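Local coordinates for protein galactose-1-phosphate uridylyltransferase (Pyrobaculum aerophilum str. IM2, PDB 6K9Z) that probably transfers uridylyl groups between UDP-glucose and galactose 1-phosphate, using a half-barrel fold that binds zinc, at residues T63-D66 with L67-V70; L96-I99 with K100-L103; K178-K181 with R182-F185; A308-K311 with C312-H315. The protein carries 1 engineered substitution. One frame throughout, in Å; residues are numbered along the deposited sequence.

Contact 1 (T63-D66 with L67-V70)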
ATOM      1  N   THR A  63      12.550  12.001  18.436  1.00 36.37           N
ATOM      2  CA  THR A  63      12.201  11.095  19.572  1.00 38.89           C
ATOM      3  C   THR A  63      13.045   9.822  19.466  1.00 40.32           C
ATOM      4  O   THR A  63      12.818   9.101  18.503  1.00 44.83           O
ATOM      5  CB  THR A  63      10.705  10.774  19.574  1.00 39.71           C
ATOM      6  OG1 THR A  63       9.997  11.995  19.326  1.00 40.35           O
ATOM      7  CG2 THR A  63      10.228  10.144  20.868  1.00 42.12           C
ATOM      8  N   ALA A  64      13.868   9.535  20.476  1.00 41.16           N
ATOM      9  CA  ALA A  64      14.769   8.364  20.438  1.00 42.11           C
ATOM     10  C   ALA A  64      14.306   7.254  21.392  1.00 42.51           C
ATOM     11  O   ALA A  64      13.962   7.558  22.546  1.00 43.28           O
ATOM     12  CB  ALA A  64      16.171   8.809  20.767  1.00 42.43           C
ATOM     13  N   GLU A  65      14.276   6.018  20.882  1.00 42.58           N
ATOM     14  CA  GLU A  65      13.964   4.784  21.658  1.00 43.89           C
ATOM     15  C   GLU A  65      15.111   3.802  21.389  1.00 44.72           C
ATOM     16  O   GLU A  65      15.573   3.744  20.238  1.00 43.26           O
ATOM     17  CB  GLU A  65      12.548   4.262  21.402  1.00 43.67           C
ATOM     18  CG  GLU A  65      11.853   3.826  22.680  1.00 46.11           C
ATOM     19  CD  GLU A  65      10.348   3.619  22.608  1.00 46.80           C
ATOM     20  OE1 GLU A  65       9.618   4.621  22.562  1.00 45.98           O
ATOM     21  OE2 GLU A  65       9.913   2.453  22.618  1.00 48.49           O
ATOM     22  N   ASP A  66      15.475   2.987  22.378  1.00 48.13           N
ATOM     23  CA  ASP A  66      16.720   2.170  22.324  1.00 51.65           C
ATOM     24  C   ASP A  66      16.820   1.213  21.127  1.00 50.24           C
ATOM     25  O   ASP A  66      17.889   1.206  20.493  1.00 51.69           O
ATOM     26  CB  ASP A  66      16.866   1.353  23.609  1.00 56.30           C
ATOM     27  CG  ASP A  66      15.650   0.489  23.894  1.00 61.13           C
ATOM     28  OD1 ASP A  66      14.537   0.907  23.518  1.00 64.46           O
ATOM     29  OD2 ASP A  66      15.823  -0.599  24.475  1.00 63.60           O
ATOM     30  N   LEU A  67      15.760   0.484  20.786  1.00 47.98           N
ATOM     31  CA  LEU A  67      15.872  -0.564  19.722  1.00 48.36           C
ATOM     32  C   LEU A  67      15.638   0.019  18.332  1.00 45.09           C
ATOM     33  O   LEU A  67      15.659  -0.813  17.402  1.00 46.19           O
ATOM     34  CB  LEU A  67      14.836  -1.688  19.903  1.00 50.43           C
ATOM     35  CG  LEU A  67      14.943  -2.517  21.170  1.00 53.13           C
ATOM     36  CD1 LEU A  67      13.568  -3.017  21.569  1.00 54.75           C
ATOM     37  CD2 LEU A  67      15.919  -3.679  21.022  1.00 55.83           C
ATOM     38  N   TYR A  68      15.392   1.336  18.187  1.00 32.79           N
ATOM     39  CA  TYR A  68      14.778   1.907  16.958  1.00 30.19           C
ATOM     40  C   TYR A  68      15.633   3.017  16.372  1.00 30.31           C
ATOM     41  O   TYR A  68      16.278   3.791  17.165  1.00 31.40           O
ATOM     42  CB  TYR A  68      13.375   2.458  17.222  1.00 28.11           C
ATOM     43  CG  TYR A  68      12.442   1.418  17.774  1.00 26.68           C
ATOM     44  CD1 TYR A  68      12.089   0.290  17.054  1.00 26.16           C
ATOM     45  CD2 TYR A  68      11.991   1.516  19.079  1.00 26.42           C
ATOM     46  CE1 TYR A  68      11.273  -0.698  17.596  1.00 25.82           C
ATOM     47  CE2 TYR A  68      11.180   0.548  19.628  1.00 25.92           C
ATOM     48  CZ  TYR A  68      10.801  -0.554  18.886  1.00 25.75           C
ATOM     49  OH  TYR A  68      10.004  -1.488  19.475  1.00 25.82           O
ATOM     50  N   GLU A  69      15.614   3.120  15.042  1.00 29.21           N
ATOM     51  CA  GLU A  69      16.326   4.201  14.324  1.00 29.80           C
ATOM     52  C   GLU A  69      15.362   5.350  14.079  1.00 27.54           C
ATOM     53  O   GLU A  69      14.262   5.110  13.539  1.00 24.76           O
ATOM     54  CB  GLU A  69      16.894   3.715  12.998  1.00 31.64           C
ATOM     55  CG  GLU A  69      17.997   2.684  13.205  1.00 35.54           C
ATOM     56  CD  GLU A  69      18.550   2.203  11.872  1.00 38.57           C
ATOM     57  OE1 GLU A  69      19.343   2.962  11.245  1.00 42.28           O
ATOM     58  OE2 GLU A  69      18.100   1.132  11.413  1.00 39.58           O
ATOM     59  N   VAL A  70      15.776   6.563  14.430  1.00 27.28           N
ATOM     60  CA  VAL A  70      14.953   7.772  14.146  1.00 26.59           C
ATOM     61  C   VAL A  70      15.878   8.793  13.480  1.00 27.01           C
ATOM     62  O   VAL A  70      17.049   8.878  13.882  1.00 27.78           O
ATOM     63  CB  VAL A  70      14.277   8.320  15.415  1.00 27.99           C
ATOM     64  CG1 VAL A  70      13.395   9.516  15.104  1.00 28.70           C
ATOM     65  CG2 VAL A  70      13.470   7.236  16.108  1.00 27.63           C
TER
HETATM   66  O   HOH W   1      16.355   5.664  18.987  1.00 36.38           O

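Contact 2 (L96-I99 with K100-L103)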
ATOM      1  N   LEU A  96      -1.916  21.375 -23.457  1.00 23.44           N
ATOM      2  CA  LEU A  96      -0.530  20.845 -23.526  1.00 23.64           C
ATOM      3  C   LEU A  96       0.465  21.881 -22.994  1.00 23.17           C
ATOM      4  O   LEU A  96       1.357  21.457 -22.232  1.00 22.52           O
ATOM      5  CB  LEU A  96      -0.206  20.470 -24.969  1.00 25.09           C
ATOM      6  CG  LEU A  96      -0.859  19.193 -25.459  1.00 26.24           C
ATOM      7  CD1 LEU A  96      -0.710  19.046 -26.986  1.00 28.23           C
ATOM      8  CD2 LEU A  96      -0.241  18.014 -24.712  1.00 26.35           C
ATOM      9  N   GLY A  97       0.376  23.148 -23.435  1.00 22.91           N
ATOM     10  CA  GLY A  97       1.315  24.206 -23.025  1.00 23.18           C
ATOM     11  C   GLY A  97       1.326  24.451 -21.525  1.00 22.18           C
ATOM     12  O   GLY A  97       2.418  24.696 -20.949  1.00 21.69           O
ATOM     13  N   GLN A  98       0.174  24.303 -20.872  1.00 21.95           N
ATOM     14  CA  GLN A  98       0.074  24.506 -19.409  1.00 21.45           C
ATOM     15  C   GLN A  98       0.749  23.300 -18.715  1.00 20.18           C
ATOM     16  O   GLN A  98       1.448  23.528 -17.731  1.00 19.94           O
ATOM     17  CB  GLN A  98      -1.384  24.685 -18.996  1.00 21.68           C
ATOM     18  CG  GLN A  98      -1.558  24.898 -17.494  1.00 21.61           C
ATOM     19  CD  GLN A  98      -0.999  26.207 -16.986  1.00 22.45           C
ATOM     20  OE1 GLN A  98      -0.699  27.150 -17.745  1.00 23.56           O
ATOM     21  NE2 GLN A  98      -0.846  26.275 -15.674  1.00 22.03           N
ATOM     22  N   ILE A  99       0.498  22.062 -19.180  1.00 19.65           N
ATOM     23  CA  ILE A  99       1.123  20.846 -18.584  1.00 18.92           C
ATOM     24  C   ILE A  99       2.646  20.997 -18.759  1.00 19.46           C
ATOM     25  O   ILE A  99       3.366  20.703 -17.809  1.00 18.65           O
ATOM     26  CB  ILE A  99       0.562  19.548 -19.174  1.00 18.70           C
ATOM     27  CG1 ILE A  99      -0.956  19.521 -18.994  1.00 19.21           C
ATOM     28  CG2 ILE A  99       1.279  18.349 -18.561  1.00 17.91           C
ATOM     29  CD1 ILE A  99      -1.675  18.385 -19.714  1.00 19.60           C
ATOM     30  N   LYS A 100       3.118  21.458 -19.927  1.00 20.39           N
ATOM     31  CA  LYS A 100       4.569  21.683 -20.140  1.00 21.45           C
ATOM     32  C   LYS A 100       5.113  22.680 -19.080  1.00 21.04           C
ATOM     33  O   LYS A 100       6.184  22.412 -18.483  1.00 21.38           O
ATOM     34  CB  LYS A 100       4.824  22.076 -21.597  1.00 23.84           C
ATOM     35  CG  LYS A 100       6.285  22.264 -21.931  1.00 27.02           C
ATOM     36  CD  LYS A 100       6.504  22.692 -23.403  1.00 30.05           C
ATOM     37  CE  LYS A 100       7.957  22.916 -23.806  1.00 34.88           C
ATOM     38  NZ  LYS A 100       8.907  22.169 -22.925  1.00 35.26           N
ATOM     39  N   LYS A 101       4.390  23.756 -18.787  1.00 21.14           N
ATOM     40  CA  LYS A 101       4.846  24.760 -17.786  1.00 21.73           C
ATOM     41  C   LYS A 101       4.891  24.075 -16.412  1.00 19.96           C
ATOM     42  O   LYS A 101       5.801  24.389 -15.632  1.00 19.95           O
ATOM     43  CB  LYS A 101       3.922  25.977 -17.740  1.00 23.29           C
ATOM     44  CG  LYS A 101       3.987  26.887 -18.950  1.00 25.65           C
ATOM     45  CD  LYS A 101       2.940  27.985 -18.881  1.00 27.83           C
ATOM     46  CE  LYS A 101       2.802  28.693 -20.204  1.00 30.91           C
ATOM     47  NZ  LYS A 101       1.954  29.903 -20.071  1.00 33.81           N
ATOM     48  N   ILE A 102       3.944  23.191 -16.098  1.00 18.63           N
ATOM     49  CA  ILE A 102       3.953  22.490 -14.775  1.00 17.47           C
ATOM     50  C   ILE A 102       5.232  21.641 -14.663  1.00 16.86           C
ATOM     51  O   ILE A 102       5.962  21.761 -13.650  1.00 15.96           O
ATOM     52  CB  ILE A 102       2.718  21.596 -14.557  1.00 17.56           C
ATOM     53  CG1 ILE A 102       1.423  22.410 -14.554  1.00 18.17           C
ATOM     54  CG2 ILE A 102       2.884  20.769 -13.322  1.00 16.89           C
ATOM     55  CD1 ILE A 102       0.200  21.550 -14.805  1.00 18.37           C
ATOM     56  N   LEU A 103       5.509  20.834 -15.686  1.00 16.50           N
ATOM     57  CA  LEU A 103       6.706  19.932 -15.701  1.00 16.52           C
ATOM     58  C   LEU A 103       7.988  20.760 -15.616  1.00 17.34           C
ATOM     59  O   LEU A 103       8.856  20.386 -14.842  1.00 16.95           O
ATOM     60  CB  LEU A 103       6.658  19.037 -16.937  1.00 16.49           C
ATOM     61  CG  LEU A 103       5.449  18.097 -16.944  1.00 16.39           C
ATOM     62  CD1 LEU A 103       5.224  17.476 -18.327  1.00 16.85           C
ATOM     63  CD2 LEU A 103       5.568  17.007 -15.909  1.00 15.53           C
TER

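Contact 3 (K178-K181 with R182-F185)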
ATOM      1  N   LYS A 178      10.761  -3.841 -25.711  1.00 30.59           N
ATOM      2  CA  LYS A 178       9.854  -5.004 -25.933  1.00 32.74           C
ATOM      3  C   LYS A 178       8.361  -4.647 -25.975  1.00 30.81           C
ATOM      4  O   LYS A 178       7.626  -5.310 -26.727  1.00 31.94           O
ATOM      5  CB  LYS A 178      10.119  -6.096 -24.892  1.00 34.42           C
ATOM      6  CG  LYS A 178      11.463  -6.798 -25.009  1.00 38.58           C
ATOM      7  CD  LYS A 178      11.504  -8.128 -24.292  1.00 41.87           C
ATOM      8  CE  LYS A 178      12.817  -8.859 -24.471  1.00 45.99           C
ATOM      9  NZ  LYS A 178      12.982  -9.352 -25.858  1.00 51.47           N
ATOM     10  N   GLU A 179       7.916  -3.675 -25.177  1.00 27.63           N
ATOM     11  CA  GLU A 179       6.454  -3.425 -25.063  1.00 27.00           C
ATOM     12  C   GLU A 179       5.816  -3.109 -26.420  1.00 28.93           C
ATOM     13  O   GLU A 179       6.271  -2.172 -27.084  1.00 29.69           O
ATOM     14  CB  GLU A 179       6.195  -2.312 -24.048  1.00 24.34           C
ATOM     15  CG  GLU A 179       6.434  -2.757 -22.620  1.00 23.58           C
ATOM     16  CD  GLU A 179       5.457  -3.817 -22.143  1.00 23.97           C
ATOM     17  OE1 GLU A 179       5.868  -4.694 -21.369  1.00 24.78           O
ATOM     18  OE2 GLU A 179       4.292  -3.757 -22.552  1.00 24.21           O
ATOM     19  N   GLU A 180       4.823  -3.919 -26.793  1.00 30.78           N
ATOM     20  CA  GLU A 180       4.019  -3.729 -28.029  1.00 34.13           C
ATOM     21  C   GLU A 180       2.548  -4.057 -27.738  1.00 34.76           C
ATOM     22  O   GLU A 180       1.695  -3.188 -27.949  1.00 36.11           O
ATOM     23  CB  GLU A 180       4.597  -4.542 -29.188  1.00 38.72           C
ATOM     24  CG  GLU A 180       5.839  -3.910 -29.790  1.00 41.96           C
ATOM     25  CD  GLU A 180       5.687  -2.461 -30.223  1.00 43.19           C
ATOM     26  OE1 GLU A 180       4.586  -2.090 -30.670  1.00 45.91           O
ATOM     27  OE2 GLU A 180       6.672  -1.713 -30.119  1.00 44.73           O
ATOM     28  N   LYS A 181       2.291  -5.273 -27.247  1.00 35.14           N
ATOM     29  CA  LYS A 181       0.919  -5.787 -26.982  1.00 34.21           C
ATOM     30  C   LYS A 181       0.194  -4.925 -25.943  1.00 29.11           C
ATOM     31  O   LYS A 181      -1.016  -4.709 -26.103  1.00 28.28           O
ATOM     32  CB  LYS A 181       0.995  -7.232 -26.480  1.00 38.13           C
ATOM     33  CG  LYS A 181      -0.343  -7.942 -26.335  1.00 42.58           C
ATOM     34  CD  LYS A 181      -0.253  -9.249 -25.578  1.00 45.85           C
ATOM     35  CE  LYS A 181       1.080  -9.948 -25.721  1.00 49.14           C
ATOM     36  NZ  LYS A 181       0.916 -11.375 -26.089  1.00 52.13           N
ATOM     37  N   ARG A 182       0.908  -4.478 -24.911  1.00 25.55           N
ATOM     38  CA  ARG A 182       0.283  -3.664 -23.835  1.00 22.76           C
ATOM     39  C   ARG A 182       0.556  -2.171 -24.051  1.00 21.33           C
ATOM     40  O   ARG A 182       0.279  -1.396 -23.123  1.00 18.90           O
ATOM     41  CB  ARG A 182       0.758  -4.142 -22.460  1.00 21.89           C
ATOM     42  CG  ARG A 182       0.087  -5.423 -21.988  1.00 23.21           C
ATOM     43  CD  ARG A 182       0.684  -5.943 -20.696  1.00 22.88           C
ATOM     44  NE  ARG A 182       2.129  -6.007 -20.805  1.00 23.19           N
ATOM     45  CZ  ARG A 182       2.810  -7.081 -21.168  1.00 24.95           C
ATOM     46  NH1 ARG A 182       2.177  -8.209 -21.436  1.00 26.91           N
ATOM     47  NH2 ARG A 182       4.125  -7.026 -21.247  1.00 24.97           N
ATOM     48  N   LEU A 183       1.096  -1.781 -25.211  1.00 22.67           N
ATOM     49  CA  LEU A 183       1.383  -0.340 -25.403  1.00 23.14           C
ATOM     50  C   LEU A 183       0.030   0.354 -25.535  1.00 23.17           C
ATOM     51  O   LEU A 183      -0.793  -0.161 -26.304  1.00 26.78           O
ATOM     52  CB  LEU A 183       2.232  -0.186 -26.672  1.00 24.66           C
ATOM     53  CG  LEU A 183       2.826   1.197 -26.941  1.00 25.34           C
ATOM     54  CD1 LEU A 183       3.745   1.678 -25.822  1.00 24.83           C
ATOM     55  CD2 LEU A 183       3.649   1.159 -28.221  1.00 27.66           C
ATOM     56  N   VAL A 184      -0.211   1.466 -24.867  1.00 18.77           N
ATOM     57  CA  VAL A 184      -1.485   2.212 -25.046  1.00 18.99           C
ATOM     58  C   VAL A 184      -1.228   3.501 -25.849  1.00 18.57           C
ATOM     59  O   VAL A 184      -2.157   3.958 -26.512  1.00 19.03           O
ATOM     60  CB  VAL A 184      -2.191   2.489 -23.723  1.00 19.11           C
ATOM     61  CG1 VAL A 184      -2.558   1.183 -23.043  1.00 19.91           C
ATOM     62  CG2 VAL A 184      -1.375   3.417 -22.854  1.00 18.69           C
ATOM     63  N   PHE A 185      -0.008   4.056 -25.799  1.00 18.41           N
ATOM     64  CA  PHE A 185       0.321   5.314 -26.500  1.00 18.14           C
ATOM     65  C   PHE A 185       1.829   5.431 -26.628  1.00 17.68           C
ATOM     66  O   PHE A 185       2.587   5.003 -25.736  1.00 16.34           O
ATOM     67  CB  PHE A 185      -0.295   6.521 -25.796  1.00 17.76           C
ATOM     68  CG  PHE A 185       0.131   7.827 -26.406  1.00 17.68           C
ATOM     69  CD1 PHE A 185      -0.411   8.240 -27.610  1.00 18.91           C
ATOM     70  CD2 PHE A 185       1.088   8.642 -25.811  1.00 17.35           C
ATOM     71  CE1 PHE A 185      -0.030   9.440 -28.202  1.00 18.81           C
ATOM     72  CE2 PHE A 185       1.527   9.799 -26.450  1.00 17.99           C
ATOM     73  CZ  PHE A 185       0.955  10.205 -27.636  1.00 18.06           C
TER
HETATM   74  O   HOH W   2       3.512  -5.416 -24.468  1.00 22.46           O

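Contact 4 (A308-K311 with C312-H315). With ACT (acetate ion), chain F.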
ATOM      1  N   ALA A 308     -10.074   3.289 -25.638  1.00 23.23           N
ATOM      2  CA  ALA A 308     -10.630   4.539 -25.068  1.00 23.59           C
ATOM      3  C   ALA A 308      -9.751   5.716 -25.489  1.00 22.55           C
ATOM      4  O   ALA A 308     -10.276   6.828 -25.758  1.00 23.03           O
ATOM      5  CB  ALA A 308     -10.739   4.481 -23.554  1.00 23.48           C
ATOM      6  N   LEU A 309      -8.446   5.482 -25.505  1.00 21.61           N
ATOM      7  CA  LEU A 309      -7.406   6.499 -25.725  1.00 21.36           C
ATOM      8  C   LEU A 309      -7.505   7.043 -27.142  1.00 22.09           C
ATOM      9  O   LEU A 309      -7.129   8.205 -27.329  1.00 21.75           O
ATOM     10  CB  LEU A 309      -6.048   5.839 -25.477  1.00 20.72           C
ATOM     11  CG  LEU A 309      -4.857   6.787 -25.451  1.00 20.08           C
ATOM     12  CD1 LEU A 309      -3.832   6.305 -24.430  1.00 19.71           C
ATOM     13  CD2 LEU A 309      -4.237   6.947 -26.823  1.00 20.46           C
ATOM     14  N   GLN A 310      -8.016   6.251 -28.088  1.00 23.90           N
ATOM     15  CA  GLN A 310      -8.186   6.680 -29.505  1.00 24.98           C
ATOM     16  C   GLN A 310      -9.047   7.938 -29.554  1.00 26.22           C
ATOM     17  O   GLN A 310      -8.798   8.795 -30.442  1.00 25.56           O
ATOM     18  CB  GLN A 310      -8.829   5.607 -30.385  1.00 26.61           C
ATOM     19  CG  GLN A 310      -7.976   4.347 -30.501  1.00 26.55           C
ATOM     20  CD  GLN A 310      -6.497   4.573 -30.707  1.00 26.02           C
ATOM     21  OE1 GLN A 310      -6.059   4.828 -31.836  1.00 26.54           O
ATOM     22  NE2 GLN A 310      -5.690   4.425 -29.658  1.00 23.75           N
ATOM     23  N   LYS A 311      -9.993   8.093 -28.632  1.00 27.40           N
ATOM     24  CA  LYS A 311     -10.921   9.253 -28.632  1.00 29.27           C
ATOM     25  C   LYS A 311     -10.203  10.505 -28.094  1.00 27.38           C
ATOM     26  O   LYS A 311     -10.730  11.609 -28.355  1.00 27.49           O
ATOM     27  CB  LYS A 311     -12.190   8.905 -27.841  1.00 33.33           C
ATOM     28  CG  LYS A 311     -12.855   7.590 -28.244  1.00 37.23           C
ATOM     29  CD  LYS A 311     -13.978   7.124 -27.300  1.00 41.75           C
ATOM     30  CE  LYS A 311     -15.128   8.117 -27.187  1.00 46.52           C
ATOM     31  NZ  LYS A 311     -15.526   8.719 -28.490  1.00 50.09           N
ATOM     32  N   CYS A 312      -9.010  10.377 -27.479  1.00 24.34           N
ATOM     33  CA  CYS A 312      -8.210  11.526 -26.944  1.00 23.39           C
ATOM     34  C   CYS A 312      -7.183  12.052 -27.972  1.00 23.03           C
ATOM     35  O   CYS A 312      -6.486  13.053 -27.654  1.00 21.96           O
ATOM     36  CB  CYS A 312      -7.469  11.125 -25.686  1.00 22.47           C
ATOM     37  SG  CYS A 312      -8.648  10.567 -24.414  1.00 23.61           S
ATOM     38  N   LEU A 313      -6.982  11.320 -29.068  1.00 22.94           N
ATOM     39  CA  LEU A 313      -5.946  11.682 -30.080  1.00 22.46           C
ATOM     40  C   LEU A 313      -6.468  12.772 -31.011  1.00 23.22           C
ATOM     41  O   LEU A 313      -7.648  12.784 -31.332  1.00 22.93           O
ATOM     42  CB  LEU A 313      -5.544  10.443 -30.891  1.00 22.86           C
ATOM     43  CG  LEU A 313      -4.974   9.289 -30.072  1.00 22.01           C
ATOM     44  CD1 LEU A 313      -4.777   8.084 -30.958  1.00 22.74           C
ATOM     45  CD2 LEU A 313      -3.659   9.683 -29.420  1.00 21.85           C
ATOM     46  N   LYS A 314      -5.562  13.650 -31.442  1.00 23.04           N
ATOM     47  CA  LYS A 314      -5.883  14.832 -32.248  1.00 24.77           C
ATOM     48  C   LYS A 314      -5.439  14.549 -33.675  1.00 23.80           C
ATOM     49  O   LYS A 314      -6.041  15.125 -34.584  1.00 23.70           O
ATOM     50  CB  LYS A 314      -5.193  16.070 -31.665  1.00 27.40           C
ATOM     51  CG  LYS A 314      -5.655  16.411 -30.234  1.00 30.86           C
ATOM     52  CD  LYS A 314      -6.978  17.179 -30.228  1.00 35.43           C
ATOM     53  CE  LYS A 314      -7.692  17.257 -28.882  1.00 39.95           C
ATOM     54  NZ  LYS A 314      -6.955  18.080 -27.882  1.00 43.14           N
ATOM     55  N   HIS A 315      -4.420  13.710 -33.869  1.00 22.51           N
ATOM     56  CA  HIS A 315      -3.896  13.563 -35.252  1.00 23.68           C
ATOM     57  C   HIS A 315      -3.203  12.210 -35.497  1.00 24.92           C
ATOM     58  O   HIS A 315      -2.576  12.082 -36.543  1.00 23.24           O
ATOM     59  CB  HIS A 315      -3.036  14.800 -35.536  1.00 22.92           C
ATOM     60  CG  HIS A 315      -1.714  14.754 -34.854  1.00 21.69           C
ATOM     61  ND1 HIS A 315      -1.509  15.261 -33.563  1.00 21.19           N
ATOM     62  CD2 HIS A 315      -0.536  14.262 -35.268  1.00 20.79           C
ATOM     63  CE1 HIS A 315      -0.225  15.065 -33.235  1.00 20.40           C
ATOM     64  NE2 HIS A 315       0.369  14.449 -34.266  1.00 20.56           N
TER
HETATM   65  C   ACT F 404      -2.057  13.011 -30.875  1.00 19.30           C
HETATM   66  O   ACT F 404      -2.796  13.878 -30.365  1.00 21.76           O
HETATM   67  OXT ACT F 404      -0.850  12.694 -30.499  1.00 23.23           O
HETATM   68  CH3 ACT F 404      -2.626  12.279 -31.982  1.00 15.43           C

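Contact 1 (T63-D66 with L67-V70)
The backbone O of Thr-63 meets the side chain of Val-70 at the base of a reverse-turn loop, and a type I beta turn from Glu-65 to Tyr-68 closes its tip. CG2 of Val-70 is only 3.1 Å from O of Thr-63. That oxygen is buried here and has no polar partner. The hydroxyl of Thr-63 is hydrogen-bonded instead to Glu-2 on strand 2-5. Ala-64 leads on to Glu-65, whose O accepts the turn bond from N of Tyr-68 at 3.2 Å. A water lies between O of Glu-65 and O of Tyr-68, but its approach to the former is too short to be trusted. The Glu-65 side chain runs alongside the tyrosine, pointing the same way. Its CB lies at the ring edge, in the ring plane, 3.6 Å from CD2 of Tyr-68. The carboxylate plane is turned 73° from the ring, and the carboxylate forms a salt bridge with Arg-182 of the second subunit. The tyrosine ring stacks with Phe-196 of that subunit, so this loop, far from the centre of its own chain, packs against the second subunit. Asp-66 has chi1 at 55°, which sets its carboxylate beside the next side chain. There OD2 of Asp-66 lies 3.9 Å from CG of Leu-67.

Contact 2 (L96-I99 with K100-L103)
Lys-101 lays its side chain over the preceding turn of the alpha helix 96-114, against Gly-97 and Gln-98. Its CB is 3.5 Å from O of Gln-98. CG comes closer to the other carbonyl, 3.4 Å from O of Gly-97. With chi1 at -71°, CG stands beside the backbone N and the extended chain runs back along the glycine. CD of Lys-101 then meets OE1 of Gln-98 at 3.9 Å, where the two side chains cross at about a right angle. CE passes near O of Gly-97, and NZ ends in a salt bridge with Asp-44. The amide nitrogen of Gln-98 bonds to the backbone oxygens of Glu-82 and Asp-44, so both side chains reach Asp-44, one its carboxylate and the other its backbone O. Lys-100 leaves in another direction and pairs with Asp-220, at the start of helix 220-240. Beneath these side chains run four successive i to i+4 backbone bonds, from Lys-100 N to Leu-96 O through Leu-103 N to Ile-99 O. On the buried side, Ile-99 and Leu-103 lie alongside each other and pack on helix 220-240. Their methyls meet where CG2 of Ile-99 is 4.0 Å from CD1 of Leu-103.

Contact 3 (K178-K181 with R182-F185)
Arg-182 folds back on Glu-179, and NH2 of Arg-182 donates to OE1 of Glu-179 at 2.9 Å in a salt bridge. The acid meets the guanidinium at its edge, in its plane, and offers the syn side of OE1. The two flat groups are turned 55° apart, and the bond runs from NH2 to OE1 rather than as a paired, two-oxygen bridge. A bend at chi2 of Glu-179 (-66°) curls its carboxylate back toward the arginine. OE2 of Glu-179 accepts a hydrogen bond from a water 2.7 Å away. The same water accepts from the backbone N of Glu-180 and of Arg-182, bridging the inside of the turn. This is a type I beta turn from Glu-180 to Leu-183, joining helix 171-178 to edge strand 183-186. It is closed by N of Leu-183 donating to O of Glu-180 at 3.1 Å. NH1 of Arg-182 has further acidic partners, Glu-299 of the same chain and Glu-65 of the second subunit. A leucine in place of Arg-182 would probably leave these three carboxylates close together without their shared positive charge. Leu-183 packs its CB over the turn, 3.3 Å from O of Glu-180, and its CD2 lies 4.2 Å from OE1 of Glu-180.

Contact 4 (A308-K311 with C312-H315)
Cys-312 donates its backbone N to O of Leu-309 at 2.9 Å, the stronger of two bonds across this contact. Next along, N of Leu-313 reaches O of Gln-310 in a weak bond of 3.4 Å. Both bonds span three residues, as does the one from N of Lys-311 to O of Ala-308. These three-residue steps belong to the region where the chain passes from helix 298-309 into the C-terminal tail. SG of Cys-312 forms a disulfide with Cys-235, which staples this end to helix 220-240. The amide nitrogen of Gln-310 bonds to the backbone O of Lys-306. OE1 of Gln-310 instead lies 3.6 Å from CD1 of Leu-313. The other methyl, CD2 of Leu-313, meets CD2 of Leu-309 at 3.8 Å. With chi1 at -59°, the leucine carries both methyls back toward the helix. Replacing Leu-313 by a serine would probably open a gap beside Leu-309 and Phe-185, which this side chain also touches. Beyond it, N of Lys-314 donates to O of an acetate ion, probably from the crystallisation liquor, at 3.0 Å. The acetate methyl lies 3.6 Å from CB of Leu-313.

How the contacts relate
All four contacts are local and follow in series along the chain, so none nests in or crosses another. Contact 1 closes the turn before strand 70-71. Contact 2 opens helix 96-114, also in the N-terminal half of the chain. Contact 3 turns the chain from helix 171-178 into edge strand 183-186, and contact 4 lies where the chain leaves helix 298-309. Contacts 3 and 4 touch: Phe-185 CB packs on Leu-309 CD1 at 3.8 Å. Contacts 2 and 4 do not meet, but both lean on helix 220-240. Contacts 1 and 3 lie about 47 Å apart between centres within a chain. Both touch the second subunit, so these two distant places come together across the dimer.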